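Local coordinates for uncharacterized protein (Thermus thermophilus HB8, PDB 6SCE), which acts in Type III CRISPR defence as a DNA nuclease that is switched on by binding cyclic oligoadenylate, at residues A[309-314]-A[399-404]; A[405-408]-A[414-417]; A[302-307]-A[378-383]. All blocks are in the same frame, centred on the assembly; numbering follows the deposited sequence.

Contact 1: A[309-314]-A[399-404]. With nucleotides of chain B.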
loop_
_atom_site.group_PDB
_atom_site.type_symbol
_atom_site.label_atom_id
_atom_site.label_comp_id
_atom_site.label_asym_id
_atom_site.label_seq_id
_atom_site.Cartn_x
_atom_site.Cartn_y
_atom_site.Cartn_z
ATOM N N TYR A 309 -15.100 -1.375 8.617
ATOM C CA TYR A 309 -16.454 -0.870 8.382
ATOM C C TYR A 309 -17.457 -2.040 8.209
ATOM O O TYR A 309 -18.519 -2.032 8.815
ATOM C CB TYR A 309 -16.455 0.032 7.152
ATOM C CG TYR A 309 -17.834 0.272 6.615
ATOM C CD1 TYR A 309 -18.717 1.074 7.308
ATOM C CD2 TYR A 309 -18.272 -0.360 5.460
ATOM C CE1 TYR A 309 -20.005 1.268 6.844
ATOM C CE2 TYR A 309 -19.553 -0.161 4.976
ATOM C CZ TYR A 309 -20.413 0.652 5.688
ATOM O OH TYR A 309 -21.691 0.862 5.248
ATOM N N LEU A 310 -17.112 -3.037 7.403
ATOM C CA LEU A 310 -18.020 -4.163 7.169
ATOM C C LEU A 310 -18.266 -4.938 8.464
ATOM O O LEU A 310 -19.398 -5.319 8.766
ATOM C CB LEU A 310 -17.490 -5.096 6.096
ATOM C CG LEU A 310 -17.368 -4.509 4.696
ATOM C CD1 LEU A 310 -16.777 -5.550 3.771
ATOM C CD2 LEU A 310 -18.707 -4.006 4.202
ATOM N N HIS A 311 -17.208 -5.125 9.247
ATOM C CA HIS A 311 -17.315 -5.859 10.518
ATOM C C HIS A 311 -18.088 -5.084 11.590
ATOM O O HIS A 311 -19.013 -5.628 12.224
ATOM C CB HIS A 311 -15.915 -6.216 10.994
ATOM C CG HIS A 311 -15.853 -6.780 12.377
ATOM N ND1 HIS A 311 -16.311 -8.043 12.687
ATOM C CD2 HIS A 311 -15.379 -6.253 13.529
ATOM C CE1 HIS A 311 -16.100 -8.274 13.973
ATOM N NE2 HIS A 311 -15.542 -7.204 14.507
ATOM N N ALA A 312 -17.726 -3.824 11.797
ATOM C CA ALA A 312 -18.211 -3.085 12.966
ATOM C C ALA A 312 -19.592 -2.474 12.750
ATOM O O ALA A 312 -20.311 -2.298 13.714
ATOM C CB ALA A 312 -17.260 -1.983 13.342
ATOM N N GLY A 313 -19.929 -2.129 11.506
ATOM C CA GLY A 313 -21.180 -1.412 11.206
ATOM C C GLY A 313 -21.378 -0.213 12.119
ATOM O O GLY A 313 -22.368 -0.121 12.827
ATOM N N PRO A 314 -20.401 0.707 12.144
ATOM C CA PRO A 314 -20.455 1.787 13.094
ATOM C C PRO A 314 -21.497 2.860 12.781
ATOM O O PRO A 314 -21.820 3.087 11.609
ATOM C CB PRO A 314 -19.058 2.407 12.965
ATOM C CG PRO A 314 -18.714 2.192 11.537
ATOM C CD PRO A 314 -19.246 0.831 11.239
ATOM N N ARG A 399 -12.960 -3.624 21.594
ATOM C CA ARG A 399 -12.824 -4.724 20.686
ATOM C C ARG A 399 -11.763 -4.396 19.637
ATOM O O ARG A 399 -12.078 -3.817 18.594
ATOM C CB ARG A 399 -14.161 -4.983 20.019
ATOM C CG ARG A 399 -15.283 -5.259 21.012
ATOM C CD ARG A 399 -16.617 -4.901 20.394
ATOM N NE ARG A 399 -17.720 -5.124 21.328
ATOM C CZ ARG A 399 -18.751 -5.936 21.121
ATOM N NH1 ARG A 399 -18.857 -6.611 20.008
ATOM N NH2 ARG A 399 -19.714 -6.044 22.039
ATOM N N ALA A 400 -10.521 -4.769 19.903
ATOM C CA ALA A 400 -9.421 -4.521 18.928
ATOM C C ALA A 400 -9.233 -5.650 17.923
ATOM O O ALA A 400 -9.349 -6.841 18.254
ATOM C CB ALA A 400 -8.130 -4.254 19.654
ATOM N N HIS A 401 -8.963 -5.278 16.662
ATOM C CA HIS A 401 -8.742 -6.279 15.627
ATOM C C HIS A 401 -7.685 -5.834 14.660
ATOM O O HIS A 401 -7.316 -4.658 14.611
ATOM C CB HIS A 401 -10.037 -6.594 14.881
ATOM C CG HIS A 401 -10.540 -5.466 14.040
ATOM N ND1 HIS A 401 -11.625 -4.697 14.403
ATOM C CD2 HIS A 401 -10.112 -4.977 12.851
ATOM C CE1 HIS A 401 -11.829 -3.765 13.481
ATOM N NE2 HIS A 401 -10.931 -3.915 12.530
ATOM N N TYR A 402 -7.220 -6.786 13.890
ATOM C CA TYR A 402 -6.231 -6.566 12.858
ATOM C C TYR A 402 -6.569 -7.476 11.696
ATOM O O TYR A 402 -6.538 -8.719 11.825
ATOM C CB TYR A 402 -4.840 -6.877 13.407
ATOM C CG TYR A 402 -3.724 -6.653 12.423
ATOM C CD1 TYR A 402 -3.343 -7.640 11.543
ATOM C CD2 TYR A 402 -3.017 -5.438 12.401
ATOM C CE1 TYR A 402 -2.316 -7.446 10.639
ATOM C CE2 TYR A 402 -1.999 -5.228 11.479
ATOM C CZ TYR A 402 -1.647 -6.227 10.604
ATOM O OH TYR A 402 -0.647 -6.053 9.663
ATOM N N LEU A 403 -6.843 -6.890 10.533
ATOM C CA LEU A 403 -7.043 -7.683 9.321
ATOM C C LEU A 403 -5.764 -8.322 8.874
ATOM O O LEU A 403 -4.761 -7.650 8.670
ATOM C CB LEU A 403 -7.618 -6.851 8.176
ATOM C CG LEU A 403 -7.824 -7.594 6.839
ATOM C CD1 LEU A 403 -9.028 -8.517 6.914
ATOM C CD2 LEU A 403 -8.061 -6.594 5.716
ATOM N N ASP A 404 -5.797 -9.645 8.732
ATOM C CA ASP A 404 -4.681 -10.376 8.211
ATOM C C ASP A 404 -5.141 -11.032 6.913
ATOM O O ASP A 404 -5.617 -12.180 6.919
ATOM C CB ASP A 404 -4.215 -11.411 9.237
ATOM C CG ASP A 404 -3.076 -12.274 8.713
ATOM O OD1 ASP A 404 -2.292 -11.796 7.878
ATOM O OD2 ASP A 404 -2.994 -13.467 9.100
ATOM P P A B 4 -0.392 0.652 5.842
ATOM O OP1 A B 4 0.483 0.160 4.741
ATOM O OP2 A B 4 -1.698 1.320 5.502
ATOM O "O5'" A B 4 -0.650 -0.562 6.849
ATOM C "C5'" A B 4 -1.592 -1.570 6.455
ATOM C "C4'" A B 4 -1.214 -2.861 7.139
ATOM O "O4'" A B 4 -2.315 -3.810 7.033
ATOM C "C3'" A B 4 -0.003 -3.539 6.513
ATOM O "O3'" A B 4 0.821 -4.255 7.429
ATOM C "C2'" A B 4 -0.679 -4.539 5.571
ATOM O "O2'" A B 4 0.180 -5.583 5.174
ATOM C "C1'" A B 4 -1.818 -4.997 6.463
ATOM N N9 A B 4 -2.888 -5.709 5.779
ATOM C C8 A B 4 -3.389 -6.923 6.176
ATOM N N7 A B 4 -4.307 -7.383 5.366
ATOM C C5 A B 4 -4.395 -6.436 4.351
ATOM C C6 A B 4 -5.185 -6.353 3.185
ATOM N N6 A B 4 -6.057 -7.290 2.797
ATOM N N1 A B 4 -4.999 -5.274 2.383
ATOM C C2 A B 4 -4.102 -4.350 2.752
ATOM N N3 A B 4 -3.320 -4.308 3.835
ATOM C C4 A B 4 -3.517 -5.389 4.604
ATOM P P A B 1 1.547 -3.573 8.681
ATOM O OP1 A B 1 0.885 -4.003 9.954
ATOM O OP2 A B 1 1.708 -2.083 8.460
ATOM O "O5'" A B 1 2.964 -4.306 8.640
ATOM C "C5'" A B 1 4.052 -3.786 7.881
ATOM C "C4'" A B 1 4.933 -4.942 7.471
ATOM O "O4'" A B 1 4.265 -5.710 6.434
ATOM C "C3'" A B 1 6.287 -4.505 6.904
ATOM O "O3'" A B 1 7.267 -4.645 7.940
ATOM C "C2'" A B 1 6.484 -5.460 5.717
ATOM O "O2'" A B 1 7.116 -6.657 6.117
ATOM C "C1'" A B 1 5.053 -5.724 5.266
ATOM N N9 A B 1 4.510 -4.732 4.336
ATOM C C8 A B 1 3.284 -4.134 4.421
ATOM N N7 A B 1 3.071 -3.299 3.436
ATOM C C5 A B 1 4.211 -3.370 2.653
ATOM C C6 A B 1 4.588 -2.716 1.465
ATOM N N6 A B 1 3.820 -1.820 0.851
ATOM N N1 A B 1 5.800 -3.019 0.939
ATOM C C2 A B 1 6.564 -3.914 1.584
ATOM N N3 A B 1 6.316 -4.577 2.713
ATOM C C4 A B 1 5.108 -4.254 3.204
#

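Contact 2: A[405-408]-A[414-417]. With nucleotides of chain B.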
loop_
_atom_site.group_PDB
_atom_site.type_symbol
_atom_site.label_atom_id
_atom_site.label_comp_id
_atom_site.label_asym_id
_atom_site.label_seq_id
_atom_site.Cartn_x
_atom_site.Cartn_y
_atom_site.Cartn_z
ATOM N N GLY A 405 -5.002 -10.302 5.805
ATOM C CA GLY A 405 -5.455 -10.762 4.489
ATOM C C GLY A 405 -6.965 -10.700 4.411
ATOM O O GLY A 405 -7.540 -9.648 4.118
ATOM N N ASP A 406 -7.600 -11.836 4.697
ATOM C CA ASP A 406 -9.058 -11.997 4.564
ATOM C C ASP A 406 -9.878 -12.227 5.839
ATOM O O ASP A 406 -11.096 -12.358 5.771
ATOM C CB ASP A 406 -9.349 -13.152 3.609
ATOM C CG ASP A 406 -8.897 -14.483 4.156
ATOM O OD1 ASP A 406 -7.785 -14.559 4.693
ATOM O OD2 ASP A 406 -9.666 -15.465 4.065
ATOM N N ARG A 407 -9.247 -12.251 7.004
ATOM C CA ARG A 407 -9.969 -12.487 8.252
ATOM C C ARG A 407 -9.416 -11.511 9.269
ATOM O O ARG A 407 -8.251 -11.104 9.164
ATOM C CB ARG A 407 -9.696 -13.929 8.730
ATOM C CG ARG A 407 -8.231 -14.256 8.417
ATOM C CD ARG A 407 -7.594 -15.389 9.162
ATOM N NE ARG A 407 -6.144 -15.167 9.266
ATOM C CZ ARG A 407 -5.308 -16.009 9.858
ATOM N NH1 ARG A 407 -5.757 -17.163 10.344
ATOM N NH2 ARG A 407 -4.018 -15.721 9.941
ATOM N N LEU A 408 -10.228 -11.121 10.235
ATOM C CA LEU A 408 -9.757 -10.292 11.292
ATOM C C LEU A 408 -9.232 -11.140 12.420
ATOM O O LEU A 408 -9.907 -12.052 12.917
ATOM C CB LEU A 408 -10.848 -9.406 11.854
ATOM C CG LEU A 408 -11.614 -8.542 10.912
ATOM C CD1 LEU A 408 -12.656 -7.819 11.726
ATOM C CD2 LEU A 408 -10.714 -7.552 10.205
ATOM N N GLY A 414 -8.841 -15.457 18.941
ATOM C CA GLY A 414 -9.895 -15.788 18.012
ATOM C C GLY A 414 -9.802 -14.925 16.751
ATOM O O GLY A 414 -8.960 -14.006 16.671
ATOM N N GLU A 415 -10.669 -15.231 15.795
ATOM C CA GLU A 415 -10.754 -14.540 14.495
ATOM C C GLU A 415 -12.192 -14.217 14.190
ATOM O O GLU A 415 -13.101 -14.959 14.614
ATOM C CB GLU A 415 -10.205 -15.433 13.390
ATOM C CG GLU A 415 -8.784 -15.886 13.641
ATOM C CD GLU A 415 -8.224 -16.760 12.523
ATOM O OE1 GLU A 415 -8.903 -17.011 11.504
ATOM O OE2 GLU A 415 -7.079 -17.181 12.668
ATOM N N ALA A 416 -12.439 -13.115 13.479
ATOM C CA ALA A 416 -13.777 -12.822 12.978
ATOM C C ALA A 416 -13.825 -12.958 11.474
ATOM O O ALA A 416 -12.987 -12.400 10.747
ATOM C CB ALA A 416 -14.243 -11.435 13.400
ATOM N N GLU A 417 -14.774 -13.754 11.004
ATOM C CA GLU A 417 -15.066 -13.824 9.578
ATOM C C GLU A 417 -15.775 -12.532 9.220
ATOM O O GLU A 417 -16.729 -12.136 9.889
ATOM C CB GLU A 417 -15.994 -15.010 9.301
ATOM C CG GLU A 417 -15.299 -16.348 9.352
ATOM C CD GLU A 417 -14.222 -16.483 8.292
ATOM O OE1 GLU A 417 -14.318 -15.874 7.196
ATOM O OE2 GLU A 417 -13.261 -17.187 8.571
ATOM P P A B 4 -0.392 0.652 5.842
ATOM O OP1 A B 4 0.483 0.160 4.741
ATOM O OP2 A B 4 -1.698 1.320 5.502
ATOM O "O5'" A B 4 -0.650 -0.562 6.849
ATOM C "C5'" A B 4 -1.592 -1.570 6.455
ATOM C "C4'" A B 4 -1.214 -2.861 7.139
ATOM O "O4'" A B 4 -2.315 -3.810 7.033
ATOM C "C3'" A B 4 -0.003 -3.539 6.513
ATOM O "O3'" A B 4 0.821 -4.255 7.429
ATOM C "C2'" A B 4 -0.679 -4.539 5.571
ATOM O "O2'" A B 4 0.180 -5.583 5.174
ATOM C "C1'" A B 4 -1.818 -4.997 6.463
ATOM N N9 A B 4 -2.888 -5.709 5.779
ATOM C C8 A B 4 -3.389 -6.923 6.176
ATOM N N7 A B 4 -4.307 -7.383 5.366
ATOM C C5 A B 4 -4.395 -6.436 4.351
ATOM C C6 A B 4 -5.185 -6.353 3.185
ATOM N N6 A B 4 -6.057 -7.290 2.797
ATOM N N1 A B 4 -4.999 -5.274 2.383
ATOM C C2 A B 4 -4.102 -4.350 2.752
ATOM N N3 A B 4 -3.320 -4.308 3.835
ATOM C C4 A B 4 -3.517 -5.389 4.604
HETATM O O HOH W 1 -13.366 -13.369 6.649
#

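Contact 3: A[302-307]-A[378-383]. With nucleotides of chain B.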
loop_
_atom_site.group_PDB
_atom_site.type_symbol
_atom_site.label_atom_id
_atom_site.label_comp_id
_atom_site.label_asym_id
_atom_site.label_seq_id
_atom_site.Cartn_x
_atom_site.Cartn_y
_atom_site.Cartn_z
ATOM N N ALA A 302 -6.416 1.094 1.957
ATOM C CA ALA A 302 -7.830 1.296 2.261
ATOM C C ALA A 302 -8.547 0.020 2.705
ATOM O O ALA A 302 -9.502 0.096 3.431
ATOM C CB ALA A 302 -8.541 1.860 1.044
ATOM N N VAL A 303 -8.081 -1.152 2.270
ATOM C CA VAL A 303 -8.841 -2.388 2.528
ATOM C C VAL A 303 -9.091 -2.675 4.028
ATOM O O VAL A 303 -10.193 -3.027 4.390
ATOM C CB VAL A 303 -8.219 -3.601 1.804
ATOM C CG1 VAL A 303 -8.807 -4.910 2.288
ATOM C CG2 VAL A 303 -8.424 -3.471 0.292
ATOM N N PRO A 304 -8.076 -2.506 4.908
ATOM C CA PRO A 304 -8.329 -2.775 6.314
ATOM C C PRO A 304 -9.401 -1.898 6.919
ATOM O O PRO A 304 -10.204 -2.344 7.748
ATOM C CB PRO A 304 -6.966 -2.521 6.972
ATOM C CG PRO A 304 -5.970 -2.824 5.885
ATOM C CD PRO A 304 -6.643 -2.326 4.626
ATOM N N LEU A 305 -9.424 -0.635 6.521
ATOM C CA LEU A 305 -10.453 0.266 6.982
ATOM C C LEU A 305 -11.823 -0.150 6.480
ATOM O O LEU A 305 -12.818 -0.079 7.199
ATOM C CB LEU A 305 -10.154 1.679 6.500
ATOM C CG LEU A 305 -11.043 2.801 7.056
ATOM C CD1 LEU A 305 -11.257 2.785 8.549
ATOM C CD2 LEU A 305 -10.396 4.117 6.648
ATOM N N TYR A 306 -11.872 -0.586 5.238
ATOM C CA TYR A 306 -13.121 -1.063 4.660
ATOM C C TYR A 306 -13.604 -2.349 5.375
ATOM O O TYR A 306 -14.777 -2.491 5.668
ATOM C CB TYR A 306 -12.942 -1.312 3.191
ATOM C CG TYR A 306 -14.231 -1.602 2.470
ATOM C CD1 TYR A 306 -15.292 -0.723 2.549
ATOM C CD2 TYR A 306 -14.377 -2.724 1.693
ATOM C CE1 TYR A 306 -16.481 -0.956 1.891
ATOM C CE2 TYR A 306 -15.567 -2.972 1.015
ATOM C CZ TYR A 306 -16.612 -2.085 1.122
ATOM O OH TYR A 306 -17.802 -2.303 0.467
ATOM N N ALA A 307 -12.681 -3.273 5.641
ATOM C CA ALA A 307 -13.019 -4.469 6.391
ATOM C C ALA A 307 -13.567 -4.108 7.740
ATOM O O ALA A 307 -14.553 -4.689 8.193
ATOM C CB ALA A 307 -11.806 -5.379 6.538
ATOM N N ASN A 378 -9.508 -0.644 14.980
ATOM C CA ASN A 378 -8.736 -1.274 13.950
ATOM C C ASN A 378 -7.250 -0.905 14.139
ATOM O O ASN A 378 -6.902 0.265 14.260
ATOM C CB ASN A 378 -9.197 -0.803 12.572
ATOM C CG ASN A 378 -8.332 -1.365 11.480
ATOM O OD1 ASN A 378 -7.277 -0.784 11.122
ATOM N ND2 ASN A 378 -8.699 -2.549 11.009
ATOM N N LEU A 379 -6.386 -1.905 14.110
ATOM C CA LEU A 379 -4.957 -1.712 14.344
ATOM C C LEU A 379 -4.075 -1.890 13.107
ATOM O O LEU A 379 -2.860 -2.003 13.219
ATOM C CB LEU A 379 -4.510 -2.634 15.483
ATOM C CG LEU A 379 -5.192 -2.366 16.828
ATOM C CD1 LEU A 379 -4.778 -3.375 17.878
ATOM C CD2 LEU A 379 -4.880 -0.966 17.342
ATOM N N ASN A 380 -4.682 -1.880 11.920
ATOM C CA ASN A 380 -3.958 -2.029 10.677
ATOM C C ASN A 380 -3.242 -0.817 10.171
ATOM O O ASN A 380 -2.243 -0.971 9.477
ATOM C CB ASN A 380 -4.864 -2.440 9.530
ATOM C CG ASN A 380 -5.261 -3.902 9.610
ATOM O OD1 ASN A 380 -6.255 -4.211 10.231
ATOM N ND2 ASN A 380 -4.484 -4.780 9.018
ATOM N N SER A 381 -3.760 0.364 10.485
ATOM C CA SER A 381 -3.355 1.574 9.771
ATOM C C SER A 381 -2.508 2.512 10.637
ATOM O O SER A 381 -2.402 2.385 11.859
ATOM C CB SER A 381 -4.585 2.296 9.231
ATOM O OG SER A 381 -5.427 1.410 8.502
ATOM N N GLY A 382 -1.930 3.490 9.944
ATOM C CA GLY A 382 -0.934 4.344 10.500
ATOM C C GLY A 382 0.372 3.609 10.686
ATOM O O GLY A 382 0.498 2.395 10.442
ATOM N N THR A 383 1.347 4.351 11.177
ATOM C CA THR A 383 2.644 3.824 11.545
ATOM C C THR A 383 2.509 2.981 12.805
ATOM O O THR A 383 1.477 3.000 13.463
ATOM C CB THR A 383 3.615 4.975 11.837
ATOM O OG1 THR A 383 3.116 5.692 12.967
ATOM C CG2 THR A 383 3.752 5.880 10.619
ATOM P P A B 3 5.404 0.750 10.197
ATOM O OP1 A B 3 5.714 1.404 11.533
ATOM O OP2 A B 3 5.173 -0.733 10.302
ATOM O "O5'" A B 3 4.147 1.469 9.552
ATOM C "C5'" A B 3 3.762 1.305 8.179
ATOM C "C4'" A B 3 2.459 2.047 7.997
ATOM O "O4'" A B 3 2.675 3.476 8.206
ATOM C "C3'" A B 3 1.805 1.909 6.627
ATOM O "O3'" A B 3 0.452 1.569 6.854
ATOM C "C2'" A B 3 1.964 3.314 6.023
ATOM O "O2'" A B 3 0.966 3.652 5.086
ATOM C "C1'" A B 3 1.887 4.175 7.277
ATOM N N9 A B 3 2.467 5.489 7.122
ATOM C C8 A B 3 3.706 5.779 6.600
ATOM N N7 A B 3 3.969 7.070 6.625
ATOM C C5 A B 3 2.860 7.640 7.229
ATOM C C6 A B 3 2.548 8.974 7.556
ATOM N N6 A B 3 3.384 9.986 7.340
ATOM N N1 A B 3 1.365 9.193 8.175
ATOM C C2 A B 3 0.555 8.156 8.421
ATOM N N3 A B 3 0.738 6.857 8.153
ATOM C C4 A B 3 1.928 6.672 7.549
ATOM P P A B 4 -0.392 0.652 5.842
ATOM O OP1 A B 4 0.483 0.160 4.741
ATOM O OP2 A B 4 -1.698 1.320 5.502
ATOM O "O5'" A B 4 -0.650 -0.562 6.849
ATOM C "C5'" A B 4 -1.592 -1.570 6.455
ATOM C "C4'" A B 4 -1.214 -2.861 7.139
ATOM O "O4'" A B 4 -2.315 -3.810 7.033
ATOM C "C3'" A B 4 -0.003 -3.539 6.513
ATOM O "O3'" A B 4 0.821 -4.255 7.429
ATOM C "C2'" A B 4 -0.679 -4.539 5.571
ATOM O "O2'" A B 4 0.180 -5.583 5.174
ATOM C "C1'" A B 4 -1.818 -4.997 6.463
ATOM N N9 A B 4 -2.888 -5.709 5.779
ATOM C C8 A B 4 -3.389 -6.923 6.176
ATOM N N7 A B 4 -4.307 -7.383 5.366
ATOM C C5 A B 4 -4.395 -6.436 4.351
ATOM C C6 A B 4 -5.185 -6.353 3.185
ATOM N N6 A B 4 -6.057 -7.290 2.797
ATOM N N1 A B 4 -4.999 -5.274 2.383
ATOM C C2 A B 4 -4.102 -4.350 2.752
ATOM N N3 A B 4 -3.320 -4.308 3.835
ATOM C C4 A B 4 -3.517 -5.389 4.604
#

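Contact 1: A[309-314]-A[399-404]
H311 and H401 carry this contact through a single aromatic pair, a compact example of a helix end joined to a strand by two imidazoles. H311 presents its edge, offset, to the face of H401, with the ring centroids 5.6 Å apart and the planes at 77°. The nearest atoms are H311 CD2 and H401 ND1, at 4.2 Å, so the pair meets at van der Waals range, without a hydrogen bond. The two side chains point in opposing directions as they pass. H401 reaches this place because its CG lies between its backbone N and carbonyl carbon (chi1 68°), which turns the ring toward the helix; H311 swings its own ring out with CG trans to N (chi1 171°). H376 adds a further ring, which meets that of H311 roughly perpendicularly.

Toward the other end of the strand, Y402 meets the ligand: its OH donates to OP1 of A1 of chain B at 2.6 Å, and that oxygen lies at the tyrosine ring's edge, in plane. The same hydroxyl is 3.2 Å from O3' of A4 of chain B, and thus stands beside the phosphodiester that joins the two nucleotides.

L403 packs against the adenine of A4 of chain B, its CD2 3.6 Å from N6 and its CG 3.8 Å from N7 of that base. Helix 303-312 finishes with G313 N bonded to Y309 O at 3.0 Å, and G313 takes a positive phi. A helix laid beside the last parallel strand of a mixed sheet, whose end meets the ligand, is consistent with a Rossmann-like CARF domain, with cyclic oligoadenylate held at the ends of its strands.

Contact 2: A[405-408]-A[414-417]
The carbonyl oxygen of L408 is gripped twice by its partner strand: A416 N donates to L408 O at 2.8 Å, and E415 CA approaches L408 O to 3.1 Å in a bent CA-H...O contact. This is the heart of a beta hairpin formed by strands 407-410 and 415-417 at the margin of the sheet. L408 N returns the bond to A416 O, with an N-H...O angle of 161°, which makes L408 and A416 an antiparallel hydrogen-bonded pair. Their CB atoms pack together on the face that also meets H311.

On the other face a salt bridge ties the strands diagonally. R407 NH1 reaches E415 OE2 at 2.7 Å, while E415 OE1 lies along the arginine chain near CD. The carboxylate stands almost perpendicular to the guanidinium, their planes 85° apart, so one oxygen does the bonding and the group does not lie flat against both nitrogens. R407 NH2 turns instead to D404, so the arginine is held between two acids.

Near the turn from strand 399-404 into the hairpin, a water lies within hydrogen-bonding distance of both D406 O and E417 OE1, at 2.6 Å from D406 O. W420 NE1 also donates to D406 O, and R549 and R635 form salt bridges with the two carboxylate oxygens of D406, which would probably temper its charge. The backbone of G405 reads the adenine from its Hoogsteen edge: G405 N donates to N7 of A4 of chain B at 3.0 Å, and N6 of that base donates back to G405 O at 3.1 Å.

Contact 3: A[302-307]-A[378-383]
Two asparagine torsions bring N378 and N380 up to P304: N378 extends its CG trans to its backbone N (chi1 175°), whereas N380 turns CG trans to its carbonyl carbon (chi1 -75°). The second setting places N380 CB against P304 CB at 3.3 Å, a close apolar touch, with the amide running on past the proline ring. N378 ND2 comes within 3.6 Å of P304 O, which is proximity and not a bond.

The loop braces itself. N378 OD1 accepts from N380 N at 2.9 Å, closing an Asx turn, although the donor sits well above the carbonyl plane. N378 ND2 in turn donates to N380 OD1 at 3.1 Å. That oxygen also receives L403 N from strand 399-404, so two donors fix the rotation of the N380 amide and aim its nitrogen at the ligand. N380 ND2 then donates to O4' of A4 of chain B at 3.1 Å, nearly straight at 165°.

The helix supplies the apolar side of the same nucleotide. P304 CG lies 3.7 Å from N3 of A4 of chain B, and V303 CG1 is 3.7 Å from N6 of that base. Beyond the turn, T383 caps helix 384-393, its OG1 accepting from M386 N, and its CG2 meets the neighbouring A3 of chain B. K90 donates to both N380 O and G382 O. Loop and helix start together form one wall of a nucleotide site at the C-terminal end of strand 375-378 in a Rossmann-like sheet, as expected for the ligand pocket of a CARF domain.

Overall arrangement
All three contacts belong to one Rossmann-like unit, built round the seven-stranded mixed sheet with strands 375-378, 399-404, 407-410 and 415-417 side by side. Contacts 1 and 3 share helix 303-312, and their segments alternate along the chain; contact 2 follows both. The centre of contact 1 lies about 9 Å from those of contacts 2 and 3, whereas the centres of contacts 2 and 3 are about 13 Å apart and the two do not touch. Contact 1 is therefore the middle piece, with H311 packed on L408 and A416, and H401 beside the loop of contact 3. All three bring residues to A4 of chain B, consistent with one side of the domain recognising the activator.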